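Local atomic coordinates of cytokinin riboside 5'-monophosphate phosphoribohydrolase (Streptomyces coelicolor, PDB entry 5ZI9), a protein that is a bacterial protein of the SLOG clan, built on a Rossmann-like core with a parallel beta sheet between helices. Residues 72-83 against 105-116. Residues are numbered along the deposited sequence; the frame is centred on the assembly and turned at random.
Sequences PPAISVFGSART and FAVITGGGPGAM. With EDO (1,2-ethanediol), chain J; EDO (1,2-ethanediol), chain M.
Strands 74-78 and 106-109 run parallel, joined by four near-straight backbone hydrogen bonds: Ala106 N to Pro73 O (2.7 Å), Ile75 N to Ala106 O, Ile108 N to Ile75 O, and Val77 N to Ile108 O (2.8 Å). Beyond them, the loop after strand 74-78 meets the start of helix 115-125, where Ala115 N donates to Ser80 O (2.9 Å). Gly114 CA, at the N-cap, makes C-H...O contacts with Ala81 O and Thr83 O. Gly110, Gly112 and Ala115 are consistent with a Rossmann-type GxGxxA strand-turn-helix.

On one face of the sheet Ile75 CG1, anti to the carbonyl carbon (chi1 -68°), sits over the Phe105 ring, 3.9 Å from its centroid and offset toward the rim, a CH-pi contact. Val77 CG2 meets Val107 CG1 further along. The other face carries Ala74 CB, touching Ile108 CD1 at 3.5 Å, and Ser76 OG, which packs on Ile108 CB and hydrogen-bonds to Phe163 O. Near the helix, Met116 bends at chi3 to bring CE to Ala81 CB (3.8 Å).

Helix 88-102 links the strands as a beta-alpha-beta unit, its Leu96 and Leu100 against Val77; helix 239-249 packs on Ile75 and Phe105, and strand 167-172 flanks 74-78 on the side away from 106-109.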
ATOM      1  N   PRO B  72       4.279   5.468  26.608  1.00 42.25           N
ATOM      2  CA  PRO B  72       3.324   6.162  27.490  1.00 41.31           C
ATOM      3  C   PRO B  72       3.282   7.646  27.160  1.00 38.93           C
ATOM      4  O   PRO B  72       4.006   8.079  26.286  1.00 45.75           O
ATOM      5  CB  PRO B  72       3.925   5.937  28.880  1.00 40.50           C
ATOM      6  CG  PRO B  72       5.384   5.887  28.627  1.00 41.54           C
ATOM      7  CD  PRO B  72       5.523   5.138  27.326  1.00 41.09           C
ATOM      8  N   PRO B  73       2.440   8.425  27.842  1.00 37.73           N
ATOM      9  CA  PRO B  73       2.383   9.869  27.691  1.00 35.61           C
ATOM     10  C   PRO B  73       3.752  10.520  27.741  1.00 35.59           C
ATOM     11  O   PRO B  73       4.535  10.185  28.637  1.00 36.96           O
ATOM     12  CB  PRO B  73       1.590  10.280  28.914  1.00 35.87           C
ATOM     13  CG  PRO B  73       0.629   9.172  29.105  1.00 36.59           C
ATOM     14  CD  PRO B  73       1.243   7.922  28.530  1.00 38.21           C
ATOM     15  N   ALA B  74       4.052  11.420  26.795  1.00 32.96           N
ATOM     16  CA  ALA B  74       5.398  11.995  26.713  1.00 30.99           C
ATOM     17  C   ALA B  74       5.399  13.468  26.513  1.00 29.07           C
ATOM     18  O   ALA B  74       4.384  14.042  26.162  1.00 30.37           O
ATOM     19  CB  ALA B  74       6.173  11.354  25.584  1.00 31.56           C
ATOM     20  N   ILE B  75       6.559  14.064  26.756  1.00 26.20           N
ATOM     21  CA  ILE B  75       6.837  15.459  26.431  1.00 25.79           C
ATOM     22  C   ILE B  75       8.065  15.486  25.520  1.00 23.66           C
ATOM     23  O   ILE B  75       9.010  14.767  25.754  1.00 23.43           O
ATOM     24  CB  ILE B  75       7.108  16.279  27.706  1.00 26.22           C
ATOM     25  CG1 ILE B  75       5.832  16.403  28.541  1.00 26.36           C
ATOM     26  CG2 ILE B  75       7.723  17.642  27.392  1.00 26.03           C
ATOM     27  CD1 ILE B  75       4.687  17.133  27.884  1.00 26.73           C
ATOM     28  N   SER B  76       8.040  16.314  24.491  1.00 22.78           N
ATOM     29  CA  SER B  76       9.156  16.393  23.556  1.00 23.12           C
ATOM     30  C   SER B  76      10.006  17.588  23.919  1.00 22.57           C
ATOM     31  O   SER B  76       9.484  18.698  24.007  1.00 21.35           O
ATOM     32  CB  SER B  76       8.686  16.503  22.103  1.00 22.83           C
ATOM     33  OG  SER B  76       8.243  15.249  21.626  1.00 22.46           O
ATOM     34  N   VAL B  77      11.309  17.347  24.115  1.00 23.39           N
ATOM     35  CA  VAL B  77      12.253  18.376  24.568  1.00 24.60           C
ATOM     36  C   VAL B  77      13.259  18.717  23.490  1.00 23.28           C
ATOM     37  O   VAL B  77      13.787  17.840  22.835  1.00 23.88           O
ATOM     38  CB  VAL B  77      12.968  17.935  25.865  1.00 24.89           C
ATOM     39  CG1 VAL B  77      13.938  19.022  26.344  1.00 24.86           C
ATOM     40  CG2 VAL B  77      11.909  17.629  26.906  1.00 24.22           C
ATOM     41  N   PHE B  78      13.493  20.004  23.314  1.00 24.26           N
ATOM     42  CA  PHE B  78      14.342  20.534  22.246  1.00 23.91           C
ATOM     43  C   PHE B  78      15.291  21.514  22.856  1.00 23.84           C
ATOM     44  O   PHE B  78      15.048  22.089  23.920  1.00 24.24           O
ATOM     45  CB  PHE B  78      13.522  21.279  21.181  1.00 25.10           C
ATOM     46  CG  PHE B  78      12.469  20.438  20.554  1.00 26.75           C
ATOM     47  CD1 PHE B  78      12.773  19.607  19.478  1.00 28.42           C
ATOM     48  CD2 PHE B  78      11.180  20.421  21.085  1.00 26.21           C
ATOM     49  CE1 PHE B  78      11.799  18.790  18.948  1.00 28.83           C
ATOM     50  CE2 PHE B  78      10.211  19.636  20.532  1.00 26.45           C
ATOM     51  CZ  PHE B  78      10.522  18.807  19.478  1.00 27.89           C
ATOM     52  N   GLY B  79      16.360  21.735  22.138  1.00 24.35           N
ATOM     53  CA  GLY B  79      17.381  22.630  22.579  1.00 25.86           C
ATOM     54  C   GLY B  79      18.622  22.352  21.783  1.00 27.06           C
ATOM     55  O   GLY B  79      18.719  21.318  21.112  1.00 28.58           O
ATOM     56  N   SER B  80      19.565  23.280  21.889  1.00 29.01           N
ATOM     57  CA  SER B  80      20.838  23.241  21.164  1.00 30.54           C
ATOM     58  C   SER B  80      21.591  21.932  21.250  1.00 32.48           C
ATOM     59  O   SER B  80      21.671  21.306  22.314  1.00 33.60           O
ATOM     60  CB  SER B  80      21.754  24.350  21.642  1.00 29.65           C
ATOM     61  OG  SER B  80      22.967  24.331  20.937  1.00 29.79           O
ATOM     62  N   ALA B  81      22.134  21.548  20.097  1.00 35.59           N
ATOM     63  CA  ALA B  81      23.036  20.398  19.962  1.00 39.07           C
ATOM     64  C   ALA B  81      24.432  20.671  20.547  1.00 38.58           C
ATOM     65  O   ALA B  81      25.144  19.730  20.904  1.00 37.73           O
ATOM     66  CB  ALA B  81      23.165  20.002  18.490  1.00 38.61           C
ATOM     67  N   ARG B  82      24.778  21.949  20.669  1.00 37.08           N
ATOM     68  CA  ARG B  82      26.124  22.382  20.956  1.00 37.33           C
ATOM     69  C   ARG B  82      26.335  22.709  22.417  1.00 36.54           C
ATOM     70  O   ARG B  82      27.439  22.992  22.820  1.00 37.27           O
ATOM     71  CB  ARG B  82      26.424  23.610  20.109  1.00 40.57           C
ATOM     72  CG  ARG B  82      26.033  23.416  18.653  1.00 47.04           C
ATOM     73  CD  ARG B  82      26.227  24.645  17.788  1.00 50.35           C
ATOM     74  NE  ARG B  82      25.651  24.424  16.448  1.00 53.39           N
ATOM     75  CZ  ARG B  82      25.984  25.104  15.344  1.00 57.69           C
ATOM     76  NH1 ARG B  82      26.890  26.098  15.382  1.00 61.68           N
ATOM     77  NH2 ARG B  82      25.386  24.813  14.185  1.00 51.93           N
ATOM     78  N   THR B  83      25.292  22.673  23.225  1.00 38.65           N
ATOM     79  CA  THR B  83      25.419  23.010  24.635  1.00 38.66           C
ATOM     80  C   THR B  83      26.498  22.130  25.316  1.00 38.75           C
ATOM     81  O   THR B  83      26.403  20.903  25.261  1.00 35.97           O
ATOM     82  CB  THR B  83      24.066  22.845  25.335  1.00 38.91           C
ATOM     83  OG1 THR B  83      23.139  23.755  24.741  1.00 40.41           O
ATOM     84  CG2 THR B  83      24.160  23.158  26.778  1.00 40.24           C
ATOM     85  N   PHE B 105       5.675  11.493  32.720  1.00 35.41           N
ATOM     86  CA  PHE B 105       5.899  11.565  31.275  1.00 34.62           C
ATOM     87  C   PHE B 105       7.117  10.803  30.796  1.00 34.08           C
ATOM     88  O   PHE B 105       8.132  10.719  31.497  1.00 33.27           O
ATOM     89  CB  PHE B 105       6.076  13.021  30.831  1.00 34.54           C
ATOM     90  CG  PHE B 105       4.853  13.863  31.031  1.00 34.91           C
ATOM     91  CD1 PHE B 105       3.722  13.655  30.256  1.00 34.47           C
ATOM     92  CD2 PHE B 105       4.829  14.857  32.000  1.00 34.68           C
ATOM     93  CE1 PHE B 105       2.587  14.430  30.438  1.00 36.62           C
ATOM     94  CE2 PHE B 105       3.695  15.624  32.194  1.00 37.06           C
ATOM     95  CZ  PHE B 105       2.567  15.416  31.407  1.00 35.34           C
ATOM     96  N   ALA B 106       7.047  10.299  29.566  1.00 32.43           N
ATOM     97  CA  ALA B 106       8.267   9.884  28.865  1.00 30.71           C
ATOM     98  C   ALA B 106       9.005  11.105  28.303  1.00 27.86           C
ATOM     99  O   ALA B 106       8.409  12.151  28.076  1.00 26.99           O
ATOM    100  CB  ALA B 106       7.929   8.899  27.771  1.00 30.67           C
ATOM    101  N   VAL B 107      10.295  10.990  28.076  1.00 26.22           N
ATOM    102  CA  VAL B 107      10.975  12.117  27.481  1.00 27.16           C
ATOM    103  C   VAL B 107      11.427  11.803  26.069  1.00 27.72           C
ATOM    104  O   VAL B 107      12.173  10.857  25.866  1.00 26.12           O
ATOM    105  CB  VAL B 107      12.146  12.562  28.335  1.00 26.87           C
ATOM    106  CG1 VAL B 107      12.880  13.743  27.679  1.00 26.96           C
ATOM    107  CG2 VAL B 107      11.619  12.940  29.710  1.00 26.49           C
ATOM    108  N   ILE B 108      10.976  12.618  25.111  1.00 28.19           N
ATOM    109  CA  ILE B 108      11.340  12.462  23.698  1.00 28.86           C
ATOM    110  C   ILE B 108      12.286  13.563  23.277  1.00 26.15           C
ATOM    111  O   ILE B 108      12.014  14.709  23.517  1.00 25.51           O
ATOM    112  CB  ILE B 108      10.101  12.477  22.774  1.00 29.72           C
ATOM    113  CG1 ILE B 108       9.157  11.307  23.080  1.00 28.09           C
ATOM    114  CG2 ILE B 108      10.540  12.339  21.315  1.00 31.98           C
ATOM    115  CD1 ILE B 108       7.791  11.469  22.467  1.00 28.08           C
ATOM    116  N   THR B 109      13.403  13.213  22.658  1.00 25.54           N
ATOM    117  CA  THR B 109      14.276  14.240  22.077  1.00 26.97           C
ATOM    118  C   THR B 109      14.765  13.921  20.666  1.00 26.38           C
ATOM    119  O   THR B 109      14.478  12.882  20.089  1.00 26.33           O
ATOM    120  CB  THR B 109      15.518  14.511  22.937  1.00 26.44           C
ATOM    121  OG1 THR B 109      16.460  13.466  22.715  1.00 27.35           O
ATOM    122  CG2 THR B 109      15.152  14.631  24.395  1.00 26.73           C
ATOM    123  N   GLY B 110      15.542  14.832  20.112  1.00 26.12           N
ATOM    124  CA  GLY B 110      16.219  14.545  18.856  1.00 25.08           C
ATOM    125  C   GLY B 110      17.285  13.472  18.898  1.00 24.19           C
ATOM    126  O   GLY B 110      17.779  13.103  17.840  1.00 23.84           O
ATOM    127  N   GLY B 111      17.663  12.992  20.095  1.00 23.70           N
ATOM    128  CA  GLY B 111      18.685  11.959  20.235  1.00 23.20           C
ATOM    129  C   GLY B 111      20.095  12.499  20.026  1.00 23.14           C
ATOM    130  O   GLY B 111      21.047  11.739  20.003  1.00 23.11           O
ATOM    131  N   GLY B 112      20.248  13.813  19.898  1.00 23.13           N
ATOM    132  CA  GLY B 112      21.555  14.384  19.696  1.00 25.13           C
ATOM    133  C   GLY B 112      22.365  14.578  20.965  1.00 25.37           C
ATOM    134  O   GLY B 112      22.012  14.082  22.030  1.00 27.30           O
ATOM    135  N   PRO B 113      23.461  15.313  20.853  1.00 25.60           N
ATOM    136  CA  PRO B 113      24.249  15.821  21.956  1.00 26.19           C
ATOM    137  C   PRO B 113      23.643  17.097  22.564  1.00 27.21           C
ATOM    138  O   PRO B 113      22.490  17.447  22.251  1.00 25.87           O
ATOM    139  CB  PRO B 113      25.575  16.125  21.287  1.00 25.84           C
ATOM    140  CG  PRO B 113      25.177  16.563  19.924  1.00 27.31           C
ATOM    141  CD  PRO B 113      24.071  15.632  19.553  1.00 26.14           C
ATOM    142  N   GLY B 114      24.416  17.753  23.442  1.00 27.86           N
ATOM    143  CA  GLY B 114      24.023  18.999  24.105  1.00 28.80           C
ATOM    144  C   GLY B 114      22.770  18.879  24.989  1.00 28.24           C
ATOM    145  O   GLY B 114      22.599  17.915  25.751  1.00 27.69           O
ATOM    146  N   ALA B 115      21.887  19.861  24.855  1.00 27.85           N
ATOM    147  CA  ALA B 115      20.629  19.883  25.578  1.00 28.07           C
ATOM    148  C   ALA B 115      19.743  18.645  25.349  1.00 27.65           C
ATOM    149  O   ALA B 115      18.994  18.235  26.226  1.00 28.87           O
ATOM    150  CB  ALA B 115      19.887  21.145  25.207  1.00 26.66           C
ATOM    151  N   MET B 116      19.804  18.052  24.164  1.00 30.45           N
ATOM    152  CA  MET B 116      19.043  16.804  23.917  1.00 31.10           C
ATOM    153  C   MET B 116      19.537  15.702  24.836  1.00 30.07           C
ATOM    154  O   MET B 116      18.752  15.032  25.499  1.00 29.16           O
ATOM    155  CB  MET B 116      19.176  16.347  22.449  1.00 30.29           C
ATOM    156  CG  MET B 116      18.284  17.111  21.484  1.00 30.00           C
ATOM    157  SD  MET B 116      18.720  16.915  19.755  1.00 26.87           S
ATOM    158  CE  MET B 116      20.265  17.827  19.722  1.00 29.03           C
TER
HETATM  159  C1  EDO J 500      16.472  19.933  16.713  1.00 38.80           C
HETATM  160  O1  EDO J 500      16.004  18.583  16.995  1.00 38.20           O
HETATM  161  C2  EDO J 500      17.258  20.487  17.926  1.00 38.20           C
HETATM  162  O2  EDO J 500      16.588  20.212  19.176  1.00 33.97           O
HETATM  163  C1  EDO M 503       7.845   7.869  31.951  1.00 32.91           C
HETATM  164  O1  EDO M 503       9.277   8.137  32.026  1.00 30.58           O
HETATM  165  C2  EDO M 503       7.397   6.777  32.904  1.00 33.81           C
HETATM  166  O2  EDO M 503       7.683   5.519  32.235  1.00 39.97           O